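Local coordinates for protein beta-Ala-His dipeptidase (Homo sapiens, PDB 3DLJ) that hydrolyses Xaa-His dipeptides, above all carnosine and anserine, as a secreted, homodimeric, two-zinc metallopeptidase of the M20 family, at residues 51-56 and 88-93; 125-130 and 137-142; 289-294 and 421-426; 414-419 and 471-476. All blocks are in the same frame, centred on the assembly; numbering follows the deposited sequence.

Contact 1: residues 51-56 and 88-93; sequences ELFRMM and IPPVIL
The ring of Phe53, on helix 46-65, lies against the Pro89-Pro90 pair that leads into strand 91-96, a helix-on-sheet packing in the zinc-binding half of the M20 fold. Pro89 CA sits over one face of the ring, 3.9 Å from its centroid and 20° off the normal, a CH-pi contact. Pro90 CD approaches the same ring obliquely and meets Phe53 CE2 at 3.7 Å, while the ring's far corner, CZ, comes to 3.1 Å from Ile88 O. Replacing Phe53 by an alanine would probably leave Pro89 CA without its aromatic face and open a gap beside Pro90 CD. Leu52, the residue before Phe53, carries its CG anti to the backbone N (chi1 -174°) and against the Pro89 ring, 3.7 Å from Pro89 CG. Met56, its chain folded at both chi2 and chi3, packs CG on Pro89 CB at 3.9 Å and brings CE to 3.3 Å from Pro90 O. Farther out, Ile92 also packs on Ala59, Ala60 and Leu63 of the same helix, and its backbone pairs with Ile173, tying the contact to the central sheet. On strand 91-96, Ile92 CD1 rests 3.4 Å from Met56 O.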
loop_
_atom_site.group_PDB
_atom_site.type_symbol
_atom_site.label_atom_id
_atom_site.label_comp_id
_atom_site.label_asym_id
_atom_site.label_seq_id
_atom_site.Cartn_x
_atom_site.Cartn_y
_atom_site.Cartn_z
ATOM N N GLU A 51 -12.029 -7.756 15.973
ATOM C CA GLU A 51 -12.624 -6.718 15.123
ATOM C C GLU A 51 -12.281 -6.926 13.646
ATOM O O GLU A 51 -13.045 -6.589 12.749
ATOM C CB GLU A 51 -12.156 -5.338 15.574
ATOM C CG GLU A 51 -12.912 -4.791 16.753
ATOM C CD GLU A 51 -14.401 -4.809 16.522
ATOM O OE1 GLU A 51 -14.902 -3.906 15.810
ATOM O OE2 GLU A 51 -15.081 -5.728 17.037
ATOM N N LEU A 52 -11.131 -7.522 13.408
ATOM C CA LEU A 52 -10.733 -7.883 12.065
ATOM C C LEU A 52 -11.581 -9.023 11.514
ATOM O O LEU A 52 -11.937 -9.006 10.349
ATOM C CB LEU A 52 -9.244 -8.205 12.059
ATOM C CG LEU A 52 -8.497 -8.497 10.770
ATOM C CD1 LEU A 52 -8.860 -7.564 9.579
ATOM C CD2 LEU A 52 -7.003 -8.475 11.101
ATOM N N PHE A 53 -11.910 -10.008 12.358
ATOM C CA PHE A 53 -12.778 -11.126 11.968
ATOM C C PHE A 53 -14.203 -10.654 11.698
ATOM O O PHE A 53 -14.874 -11.180 10.808
ATOM C CB PHE A 53 -12.817 -12.201 13.070
ATOM C CG PHE A 53 -11.765 -13.281 12.925
ATOM C CD1 PHE A 53 -10.442 -13.040 13.280
ATOM C CD2 PHE A 53 -12.117 -14.545 12.448
ATOM C CE1 PHE A 53 -9.474 -14.043 13.149
ATOM C CE2 PHE A 53 -11.169 -15.550 12.318
ATOM C CZ PHE A 53 -9.849 -15.307 12.665
ATOM N N ARG A 54 -14.669 -9.690 12.490
ATOM C CA ARG A 54 -16.005 -9.131 12.317
ATOM C C ARG A 54 -16.116 -8.373 10.994
ATOM O O ARG A 54 -17.133 -8.461 10.326
ATOM C CB ARG A 54 -16.371 -8.208 13.464
ATOM C CG ARG A 54 -17.849 -7.906 13.473
ATOM C CD ARG A 54 -18.268 -7.223 14.742
ATOM N NE ARG A 54 -17.706 -5.882 14.803
ATOM C CZ ARG A 54 -18.299 -4.795 14.333
ATOM N NH1 ARG A 54 -17.677 -3.635 14.459
ATOM N NH2 ARG A 54 -19.501 -4.856 13.739
ATOM N N MET A 55 -15.051 -7.653 10.639
ATOM C CA MET A 55 -14.902 -6.971 9.354
ATOM C C MET A 55 -15.062 -7.920 8.163
ATOM O O MET A 55 -15.845 -7.659 7.254
ATOM C CB MET A 55 -13.532 -6.256 9.286
ATOM C CG MET A 55 -13.307 -5.351 8.050
ATOM S SD MET A 55 -14.327 -3.861 7.945
ATOM C CE MET A 55 -15.797 -4.461 7.030
ATOM N N MET A 56 -14.301 -9.013 8.158
ATOM C CA MET A 56 -14.418 -10.026 7.112
ATOM C C MET A 56 -15.828 -10.584 7.048
ATOM O O MET A 56 -16.333 -10.850 5.960
ATOM C CB MET A 56 -13.388 -11.142 7.320
ATOM C CG MET A 56 -11.933 -10.611 7.388
ATOM S SD MET A 56 -11.571 -9.432 6.072
ATOM C CE MET A 56 -11.455 -10.530 4.658
ATOM N N ILE A 88 -5.598 -16.108 12.028
ATOM C CA ILE A 88 -5.634 -15.234 10.852
ATOM C C ILE A 88 -7.098 -15.097 10.427
ATOM O O ILE A 88 -7.847 -16.092 10.480
ATOM C CB ILE A 88 -4.784 -15.810 9.694
ATOM C CG1 ILE A 88 -3.318 -15.954 10.120
ATOM C CG2 ILE A 88 -4.853 -14.949 8.451
ATOM C CD1 ILE A 88 -2.608 -17.120 9.409
ATOM N N PRO A 89 -7.532 -13.860 10.065
ATOM C CA PRO A 89 -8.853 -13.622 9.475
ATOM C C PRO A 89 -9.074 -14.375 8.165
ATOM O O PRO A 89 -8.127 -14.507 7.374
ATOM C CB PRO A 89 -8.851 -12.106 9.210
ATOM C CG PRO A 89 -7.430 -11.723 9.201
ATOM C CD PRO A 89 -6.821 -12.585 10.268
ATOM N N PRO A 90 -10.318 -14.848 7.925
ATOM C CA PRO A 90 -10.597 -15.607 6.713
ATOM C C PRO A 90 -10.371 -14.775 5.472
ATOM O O PRO A 90 -10.384 -13.537 5.533
ATOM C CB PRO A 90 -12.082 -16.000 6.852
ATOM C CG PRO A 90 -12.662 -15.022 7.803
ATOM C CD PRO A 90 -11.520 -14.712 8.769
ATOM N N VAL A 91 -10.107 -15.448 4.363
ATOM C CA VAL A 91 -10.021 -14.763 3.101
ATOM C C VAL A 91 -11.376 -14.971 2.414
ATOM O O VAL A 91 -11.888 -16.090 2.362
ATOM C CB VAL A 91 -8.846 -15.260 2.238
ATOM C CG1 VAL A 91 -8.995 -14.756 0.817
ATOM C CG2 VAL A 91 -7.501 -14.772 2.826
ATOM N N ILE A 92 -11.971 -13.882 1.934
ATOM C CA ILE A 92 -13.169 -14.008 1.141
ATOM C C ILE A 92 -12.781 -14.349 -0.282
ATOM O O ILE A 92 -11.962 -13.658 -0.890
ATOM C CB ILE A 92 -14.032 -12.740 1.177
ATOM C CG1 ILE A 92 -14.607 -12.564 2.581
ATOM C CG2 ILE A 92 -15.145 -12.805 0.088
ATOM C CD1 ILE A 92 -15.292 -11.254 2.784
ATOM N N LEU A 93 -13.355 -15.447 -0.776
ATOM C CA LEU A 93 -13.276 -15.817 -2.182
ATOM C C LEU A 93 -14.685 -15.876 -2.746
ATOM O O LEU A 93 -15.398 -16.863 -2.519
ATOM C CB LEU A 93 -12.584 -17.170 -2.351
ATOM C CG LEU A 93 -11.083 -17.286 -2.045
ATOM C CD1 LEU A 93 -10.640 -18.703 -2.360
ATOM C CD2 LEU A 93 -10.281 -16.299 -2.859
#

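Contact 2: residues 125-130 and 137-142; sequences DPYVLT and YGRGAT
Three backbone hydrogen bonds join Pro126 and Thr130 to the chain between Tyr137 and Arg139, as in a short antiparallel hairpin that opens into a pair of turns. Thr130 and Tyr137 form a hydrogen-bonded pair: Tyr137 N gives to Thr130 O at 2.8 Å and 173°, and Thr130 N returns a bond to Tyr137 O, in the carbonyl plane and on a lone pair. Beyond this pair the two segments stay linked through Arg139 N, which donates to Pro126 O at 2.7 Å. Asp125 to Val128 is a type I turn in which Asp125 OD1 also receives Tyr127 N, an Asx turn, and Gly138 to Ala141 is a type II turn leading into helix 141-160. A carbon donor joins the polar set, Leu129 CA approaching Tyr137 O at 3.2 Å. Thr130 O also lies at the edge of the Tyr137 ring, in its plane, and 3.5 Å from Tyr137 CB. The Arg139 chain, bent at chi2 and chi3, passes its CG 4.0 Å from Tyr127 CE2, with the ring and guanidinium planes 83° apart. Its guanidinium then leaves the contact for a salt bridge with Glu460 and for the carbonyl oxygens of Gln114, Pro115 and Ser457, the Arg139 side chain being about 6 Å from that of the zinc ligand His456. Glu460 also receives Gly140 N and Thr142 N. On the other flank the packing is apolar, Leu129 CD1 lying 4.2 Å from Ala141 CB.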
loop_
_atom_site.group_PDB
_atom_site.type_symbol
_atom_site.label_atom_id
_atom_site.label_comp_id
_atom_site.label_asym_id
_atom_site.label_seq_id
_atom_site.Cartn_x
_atom_site.Cartn_y
_atom_site.Cartn_z
ATOM N N ASP A 125 -11.208 11.693 15.534
ATOM C CA ASP A 125 -11.153 10.313 15.995
ATOM C C ASP A 125 -10.917 9.416 14.755
ATOM O O ASP A 125 -11.770 9.364 13.860
ATOM C CB ASP A 125 -12.456 9.971 16.730
ATOM C CG ASP A 125 -12.483 8.551 17.248
ATOM O OD1 ASP A 125 -11.743 7.710 16.729
ATOM O OD2 ASP A 125 -13.270 8.253 18.168
ATOM N N PRO A 126 -9.753 8.722 14.692
ATOM C CA PRO A 126 -9.364 7.938 13.497
ATOM C C PRO A 126 -10.422 6.957 12.987
ATOM O O PRO A 126 -10.463 6.667 11.802
ATOM C CB PRO A 126 -8.119 7.160 13.967
ATOM C CG PRO A 126 -8.041 7.343 15.427
ATOM C CD PRO A 126 -8.736 8.626 15.750
ATOM N N TYR A 127 -11.271 6.472 13.890
ATOM C CA TYR A 127 -12.278 5.466 13.580
ATOM C C TYR A 127 -13.699 6.028 13.481
ATOM O O TYR A 127 -14.678 5.275 13.409
ATOM C CB TYR A 127 -12.186 4.297 14.566
ATOM C CG TYR A 127 -10.900 3.509 14.400
ATOM C CD1 TYR A 127 -9.870 3.569 15.372
ATOM C CD2 TYR A 127 -10.683 2.746 13.258
ATOM C CE1 TYR A 127 -8.669 2.859 15.202
ATOM C CE2 TYR A 127 -9.490 2.030 13.082
ATOM C CZ TYR A 127 -8.492 2.094 14.039
ATOM O OH TYR A 127 -7.343 1.377 13.825
ATOM N N VAL A 128 -13.802 7.352 13.476
ATOM C CA VAL A 128 -15.089 8.020 13.212
ATOM C C VAL A 128 -14.910 8.806 11.909
ATOM O O VAL A 128 -14.266 9.857 11.931
ATOM C CB VAL A 128 -15.512 9.000 14.357
ATOM C CG1 VAL A 128 -16.815 9.726 13.986
ATOM C CG2 VAL A 128 -15.666 8.275 15.694
ATOM N N LEU A 129 -15.451 8.296 10.794
ATOM C CA LEU A 129 -15.342 9.008 9.495
ATOM C C LEU A 129 -15.946 10.407 9.659
ATOM O O LEU A 129 -17.101 10.542 10.031
ATOM C CB LEU A 129 -16.015 8.242 8.339
ATOM C CG LEU A 129 -15.737 8.674 6.881
ATOM C CD1 LEU A 129 -14.373 8.155 6.372
ATOM C CD2 LEU A 129 -16.868 8.239 5.919
ATOM N N THR A 130 -15.133 11.433 9.421
ATOM C CA THR A 130 -15.537 12.829 9.599
ATOM C C THR A 130 -15.322 13.554 8.263
ATOM O O THR A 130 -14.218 13.534 7.709
ATOM C CB THR A 130 -14.685 13.494 10.752
ATOM O OG1 THR A 130 -14.743 12.684 11.943
ATOM C CG2 THR A 130 -15.164 14.910 11.080
ATOM N N TYR A 137 -12.328 11.824 6.494
ATOM C CA TYR A 137 -11.163 11.512 7.331
ATOM C C TYR A 137 -11.397 10.294 8.208
ATOM O O TYR A 137 -12.422 10.203 8.879
ATOM C CB TYR A 137 -10.827 12.704 8.229
ATOM C CG TYR A 137 -10.117 13.814 7.507
ATOM C CD1 TYR A 137 -10.803 14.921 7.031
ATOM C CD2 TYR A 137 -8.741 13.761 7.319
ATOM C CE1 TYR A 137 -10.130 15.947 6.368
ATOM C CE2 TYR A 137 -8.071 14.768 6.657
ATOM C CZ TYR A 137 -8.757 15.853 6.199
ATOM O OH TYR A 137 -8.049 16.834 5.535
ATOM N N GLY A 138 -10.436 9.369 8.214
ATOM C CA GLY A 138 -10.566 8.166 8.999
ATOM C C GLY A 138 -9.550 7.144 8.573
ATOM O O GLY A 138 -9.115 7.134 7.411
ATOM N N ARG A 139 -9.161 6.280 9.500
ATOM C CA ARG A 139 -8.224 5.208 9.175
ATOM C C ARG A 139 -8.875 4.157 8.251
ATOM O O ARG A 139 -9.933 3.607 8.562
ATOM C CB ARG A 139 -7.664 4.567 10.463
ATOM C CG ARG A 139 -6.930 3.260 10.229
ATOM C CD ARG A 139 -5.653 3.457 9.336
ATOM N NE ARG A 139 -4.520 3.931 10.137
ATOM C CZ ARG A 139 -3.830 5.056 9.933
ATOM N NH1 ARG A 139 -2.840 5.346 10.761
ATOM N NH2 ARG A 139 -4.096 5.884 8.905
ATOM N N GLY A 140 -8.224 3.885 7.119
ATOM C CA GLY A 140 -8.768 2.967 6.107
ATOM C C GLY A 140 -9.636 3.624 5.043
ATOM O O GLY A 140 -10.172 2.927 4.181
ATOM N N ALA A 141 -9.806 4.946 5.107
ATOM C CA ALA A 141 -10.659 5.664 4.130
ATOM C C ALA A 141 -10.173 5.474 2.704
ATOM O O ALA A 141 -10.968 5.178 1.816
ATOM C CB ALA A 141 -10.761 7.168 4.463
ATOM N N THR A 142 -8.871 5.665 2.490
ATOM C CA THR A 142 -8.228 5.396 1.192
ATOM C C THR A 142 -7.560 3.984 1.173
ATOM O O THR A 142 -7.557 3.312 0.147
ATOM C CB THR A 142 -7.198 6.504 0.815
ATOM O OG1 THR A 142 -7.200 6.702 -0.605
ATOM C CG2 THR A 142 -5.786 6.134 1.246
#

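Contact 3: residues 289-294 and 421-426; sequences KAIHLD and DMIRDG
Asp421 OD2 is gripped by two N-H groups of one residue, the backbone N of His292 at 2.9 Å and the ring atom ND1 of His292 at 3.1 Å. They come from opposite faces of the carboxylate plane: the backbone donor stands 36° out of it, whereas ND1 arrives on the syn side and closer to the plane. Asp421 presents the carboxylate to the loop with CG anti to its carbonyl carbon (chi1 -86°). Ring and carboxylate are nearly coplanar, 11° apart, with OD2 at the imidazole edge; from ND1 to Asp421 OD1 the bond is weak. This His-carboxylate pair fixes both the ring and the main chain of the loop. With an alanine in place of Asp421, His292 N and ND1 would probably lose their shared acceptor and the imidazole be freer to turn. Next to the polar pair, Ile291 reaches to the strand with CD1, 3.3 Å from Met422 O and 4.2 Å from Ile423 CG2. This surface packing, away from the zinc site, joins the loop between helices 282-289 and 295-302 to strand 421-425, which runs parallel to strand 216-232 in a mixed sheet, while Leu316 of helix 312-320 packs on Ile291 and Trp320 of that helix on Ile423.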
loop_
_atom_site.group_PDB
_atom_site.type_symbol
_atom_site.label_atom_id
_atom_site.label_comp_id
_atom_site.label_asym_id
_atom_site.label_seq_id
_atom_site.Cartn_x
_atom_site.Cartn_y
_atom_site.Cartn_z
ATOM N N LYS A 289 9.058 13.662 -19.269
ATOM C CA LYS A 289 8.674 14.975 -19.765
ATOM C C LYS A 289 7.193 15.033 -20.159
ATOM O O LYS A 289 6.584 16.093 -20.103
ATOM C CB LYS A 289 9.563 15.369 -20.951
ATOM N N ALA A 290 6.620 13.889 -20.541
ATOM C CA ALA A 290 5.225 13.829 -20.998
ATOM C C ALA A 290 4.198 13.653 -19.878
ATOM O O ALA A 290 3.003 13.656 -20.145
ATOM C CB ALA A 290 5.042 12.735 -22.067
ATOM N N ILE A 291 4.670 13.484 -18.639
ATOM C CA ILE A 291 3.798 13.365 -17.458
ATOM C C ILE A 291 3.349 14.763 -17.018
ATOM O O ILE A 291 4.111 15.727 -17.128
ATOM C CB ILE A 291 4.501 12.638 -16.283
ATOM C CG1 ILE A 291 4.906 11.208 -16.675
ATOM C CG2 ILE A 291 3.636 12.658 -15.035
ATOM C CD1 ILE A 291 3.809 10.167 -16.605
ATOM N N HIS A 292 2.108 14.862 -16.531
ATOM C CA HIS A 292 1.525 16.149 -16.127
ATOM C C HIS A 292 1.628 16.362 -14.622
ATOM O O HIS A 292 0.892 15.750 -13.856
ATOM C CB HIS A 292 0.068 16.253 -16.598
ATOM C CG HIS A 292 -0.079 16.299 -18.091
ATOM N ND1 HIS A 292 -0.520 15.222 -18.833
ATOM C CD2 HIS A 292 0.173 17.292 -18.983
ATOM C CE1 HIS A 292 -0.540 15.552 -20.114
ATOM N NE2 HIS A 292 -0.116 16.798 -20.232
ATOM N N LEU A 293 2.557 17.221 -14.206
ATOM C CA LEU A 293 2.759 17.507 -12.787
ATOM C C LEU A 293 3.264 18.929 -12.578
ATOM O O LEU A 293 4.378 19.271 -12.972
ATOM C CB LEU A 293 3.716 16.493 -12.130
ATOM C CG LEU A 293 3.976 16.597 -10.604
ATOM C CD1 LEU A 293 2.846 16.034 -9.781
ATOM C CD2 LEU A 293 5.262 15.894 -10.223
ATOM N N ASP A 294 2.419 19.748 -11.960
ATOM C CA ASP A 294 2.787 21.082 -11.552
ATOM C C ASP A 294 3.522 20.950 -10.233
ATOM O O ASP A 294 2.965 20.471 -9.240
ATOM C CB ASP A 294 1.544 21.971 -11.396
ATOM C CG ASP A 294 1.897 23.438 -11.177
ATOM O OD1 ASP A 294 2.406 23.791 -10.084
ATOM O OD2 ASP A 294 1.665 24.244 -12.107
ATOM N N ASP A 421 -2.713 9.808 -17.231
ATOM C CA ASP A 421 -1.284 9.555 -17.345
ATOM C C ASP A 421 -0.971 8.153 -16.857
ATOM O O ASP A 421 -1.564 7.675 -15.888
ATOM C CB ASP A 421 -0.462 10.588 -16.579
ATOM C CG ASP A 421 -0.179 11.840 -17.408
ATOM O OD1 ASP A 421 -0.145 11.759 -18.676
ATOM O OD2 ASP A 421 0.008 12.907 -16.779
ATOM N N MET A 422 -0.072 7.491 -17.574
ATOM C CA MET A 422 0.459 6.202 -17.181
ATOM C C MET A 422 1.625 6.492 -16.238
ATOM O O MET A 422 2.650 7.038 -16.636
ATOM C CB MET A 422 0.894 5.398 -18.417
ATOM C CG MET A 422 -0.234 5.065 -19.402
ATOM S SD MET A 422 -1.418 3.793 -18.825
ATOM C CE MET A 422 -0.407 2.311 -19.030
ATOM N N ILE A 423 1.444 6.168 -14.968
ATOM C CA ILE A 423 2.425 6.524 -13.950
ATOM C C ILE A 423 3.053 5.272 -13.343
ATOM O O ILE A 423 2.514 4.164 -13.446
ATOM C CB ILE A 423 1.823 7.481 -12.845
ATOM C CG1 ILE A 423 0.690 6.786 -12.056
ATOM C CG2 ILE A 423 1.353 8.821 -13.459
ATOM C CD1 ILE A 423 0.269 7.503 -10.811
ATOM N N ARG A 424 4.227 5.452 -12.748
ATOM C CA ARG A 424 4.778 4.444 -11.869
ATOM C C ARG A 424 4.449 4.864 -10.423
ATOM O O ARG A 424 3.743 5.860 -10.207
ATOM C CB ARG A 424 6.281 4.261 -12.118
ATOM C CG ARG A 424 6.639 3.716 -13.498
ATOM C CD ARG A 424 8.063 3.128 -13.525
ATOM N NE ARG A 424 8.372 2.429 -14.786
ATOM N N ASP A 425 4.949 4.105 -9.452
ATOM C CA ASP A 425 4.670 4.322 -8.040
ATOM C C ASP A 425 5.946 4.051 -7.263
ATOM O O ASP A 425 6.660 3.102 -7.558
ATOM C CB ASP A 425 3.579 3.350 -7.572
ATOM C CG ASP A 425 2.802 3.862 -6.374
ATOM O OD1 ASP A 425 1.581 4.083 -6.516
ATOM O OD2 ASP A 425 3.387 4.031 -5.285
ATOM N N GLY A 426 6.217 4.876 -6.257
ATOM C CA GLY A 426 7.379 4.693 -5.402
ATOM C C GLY A 426 7.203 3.601 -4.372
ATOM O O GLY A 426 8.169 3.055 -3.859
#

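Contact 4: residues 414-419 and 471-476; sequences TVFGTE and TKLFAA
Val415 meets helix 464-482 through both of its methyls, and its chi1 of 174° decides which one goes where: CG1, opposite the backbone N, meets the lysine side chain at Lys472, while CG2, opposite the carbonyl carbon, faces the partner's backbone. This is helix-on-helix packing, the last turn of helix 403-416 resting on the C-terminal helix of the chain. CG2 of Val415 approaches the backbone itself, 3.6 Å from Lys472 O and 3.7 Å from Leu473 N, and also comes to 4.1 Å from Ala476 CB. CG1 of Val415 takes the neighbouring methylene, Lys472 CB, at 4.0 Å. The valine side chain and that of Lys472 run at about a right angle. The lysine turns its CG away from its own carbonyl carbon (chi1 -70°) and then stretches out along an extended chain. Its ammonium group ends outside the contact, in salt bridges with Asp21 and Glu469. Ala476 offers a methyl to the contact, and at the margin Thr414 CG2 stands 4.5 Å from Ala476 CB. Phe17 of helix 13-22 packs on both Val415 and the lysine, extending the apolar patch to a third helix. Phe416 meets Trp465 ring to ring, and Leu473 touches Ala411 and Ile412 one turn earlier in helix 403-416. At the edge of the phenylalanine ring, Leu473 CD2 stands 4.4 Å from Phe416 CE1.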
loop_
_atom_site.group_PDB
_atom_site.type_symbol
_atom_site.label_atom_id
_atom_site.label_comp_id
_atom_site.label_asym_id
_atom_site.label_seq_id
_atom_site.Cartn_x
_atom_site.Cartn_y
_atom_site.Cartn_z
ATOM N N THR A 414 -14.067 8.273 -20.064
ATOM C CA THR A 414 -15.533 8.401 -19.932
ATOM C C THR A 414 -15.965 9.193 -18.693
ATOM O O THR A 414 -16.816 10.088 -18.794
ATOM C CB THR A 414 -16.250 7.015 -19.935
ATOM O OG1 THR A 414 -16.148 6.425 -21.229
ATOM C CG2 THR A 414 -17.728 7.145 -19.585
ATOM N N VAL A 415 -15.387 8.861 -17.534
ATOM C CA VAL A 415 -15.841 9.428 -16.246
ATOM C C VAL A 415 -15.257 10.817 -15.952
ATOM O O VAL A 415 -15.949 11.701 -15.447
ATOM C CB VAL A 415 -15.610 8.447 -15.062
ATOM C CG1 VAL A 415 -15.952 9.091 -13.725
ATOM C CG2 VAL A 415 -16.447 7.181 -15.266
ATOM N N PHE A 416 -13.988 11.006 -16.291
ATOM C CA PHE A 416 -13.292 12.231 -15.925
ATOM C C PHE A 416 -13.113 13.168 -17.106
ATOM O O PHE A 416 -12.713 14.320 -16.933
ATOM C CB PHE A 416 -11.971 11.915 -15.195
ATOM C CG PHE A 416 -12.176 11.221 -13.853
ATOM C CD1 PHE A 416 -12.050 9.839 -13.738
ATOM C CD2 PHE A 416 -12.526 11.950 -12.718
ATOM C CE1 PHE A 416 -12.256 9.201 -12.508
ATOM C CE2 PHE A 416 -12.722 11.310 -11.466
ATOM C CZ PHE A 416 -12.590 9.945 -11.371
ATOM N N GLY A 417 -13.440 12.672 -18.300
ATOM C CA GLY A 417 -13.386 13.473 -19.505
ATOM C C GLY A 417 -11.977 13.795 -19.940
ATOM O O GLY A 417 -11.764 14.707 -20.738
ATOM N N THR A 418 -11.003 13.057 -19.426
ATOM C CA THR A 418 -9.614 13.309 -19.802
ATOM C C THR A 418 -8.771 12.042 -19.866
ATOM O O THR A 418 -9.125 11.018 -19.283
ATOM C CB THR A 418 -8.939 14.342 -18.868
ATOM O OG1 THR A 418 -7.583 14.539 -19.293
ATOM C CG2 THR A 418 -8.969 13.871 -17.412
ATOM N N GLU A 419 -7.646 12.126 -20.565
ATOM C CA GLU A 419 -6.721 11.006 -20.639
ATOM C C GLU A 419 -5.936 10.842 -19.335
ATOM O O GLU A 419 -5.371 11.817 -18.818
ATOM C CB GLU A 419 -5.757 11.153 -21.828
ATOM C CG GLU A 419 -6.421 11.056 -23.206
ATOM C CD GLU A 419 -6.977 9.665 -23.515
ATOM O OE1 GLU A 419 -6.454 8.670 -22.961
ATOM O OE2 GLU A 419 -7.932 9.570 -24.321
ATOM N N THR A 471 -16.435 5.157 -7.975
ATOM C CA THR A 471 -17.518 4.202 -8.138
ATOM C C THR A 471 -18.023 4.156 -9.590
ATOM O O THR A 471 -18.240 3.067 -10.145
ATOM C CB THR A 471 -18.694 4.507 -7.146
ATOM O OG1 THR A 471 -18.188 4.646 -5.800
ATOM C CG2 THR A 471 -19.761 3.420 -7.196
ATOM N N LYS A 472 -18.186 5.326 -10.204
ATOM C CA LYS A 472 -18.541 5.438 -11.622
ATOM C C LYS A 472 -17.482 4.892 -12.572
ATOM O O LYS A 472 -17.816 4.272 -13.605
ATOM C CB LYS A 472 -18.829 6.889 -11.980
ATOM C CG LYS A 472 -20.094 7.399 -11.368
ATOM C CD LYS A 472 -19.981 8.876 -11.132
ATOM C CE LYS A 472 -21.279 9.447 -10.673
ATOM N NZ LYS A 472 -21.285 10.861 -11.062
ATOM N N LEU A 473 -16.215 5.134 -12.224
ATOM C CA LEU A 473 -15.078 4.628 -12.974
ATOM C C LEU A 473 -15.141 3.105 -13.042
ATOM O O LEU A 473 -14.982 2.504 -14.119
ATOM C CB LEU A 473 -13.754 5.065 -12.325
ATOM C CG LEU A 473 -12.457 4.509 -12.921
ATOM C CD1 LEU A 473 -12.363 4.986 -14.333
ATOM C CD2 LEU A 473 -11.244 4.972 -12.153
ATOM N N PHE A 474 -15.359 2.481 -11.892
ATOM C CA PHE A 474 -15.493 1.043 -11.853
ATOM C C PHE A 474 -16.693 0.544 -12.683
ATOM O O PHE A 474 -16.602 -0.478 -13.381
ATOM C CB PHE A 474 -15.540 0.540 -10.388
ATOM C CG PHE A 474 -14.218 0.625 -9.652
ATOM C CD1 PHE A 474 -12.996 0.507 -10.331
ATOM C CD2 PHE A 474 -14.193 0.776 -8.255
ATOM C CE1 PHE A 474 -11.762 0.562 -9.633
ATOM C CE2 PHE A 474 -12.952 0.829 -7.527
ATOM C CZ PHE A 474 -11.749 0.717 -8.221
ATOM N N ALA A 475 -17.822 1.242 -12.588
ATOM C CA ALA A 475 -19.012 0.930 -13.427
ATOM C C ALA A 475 -18.703 0.942 -14.953
ATOM O O ALA A 475 -18.982 -0.037 -15.673
ATOM C CB ALA A 475 -20.158 1.883 -13.092
ATOM N N ALA A 476 -18.102 2.030 -15.433
ATOM C CA ALA A 476 -17.667 2.130 -16.831
ATOM C C ALA A 476 -16.701 0.989 -17.234
ATOM O O ALA A 476 -16.766 0.463 -18.364
ATOM C CB ALA A 476 -17.020 3.499 -17.085
#

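Overall arrangement
The four contacts show how one two-zinc peptidase fold is held together, two of them near the metals and two away from them. Contact 2 is nearer, with the Arg139 side chain about 8 Å from a bound zinc ion; in contact 1 the Leu52 side chain is about 12 Å from one, and about 4 Å from that of Asp112, probably an active-site residue. The centres of contacts 1 and 2 lie about 19 Å apart. Contacts 3 and 4 stand away from the zinc and active-site residues, yet are joined through the chain, since helix 403-416 is followed by strand 421-425 and their segments alternate, with centres about 19 Å apart. Contacts 1 and 3, about 36 Å apart between centres, lie on opposite sides of the chain's centre.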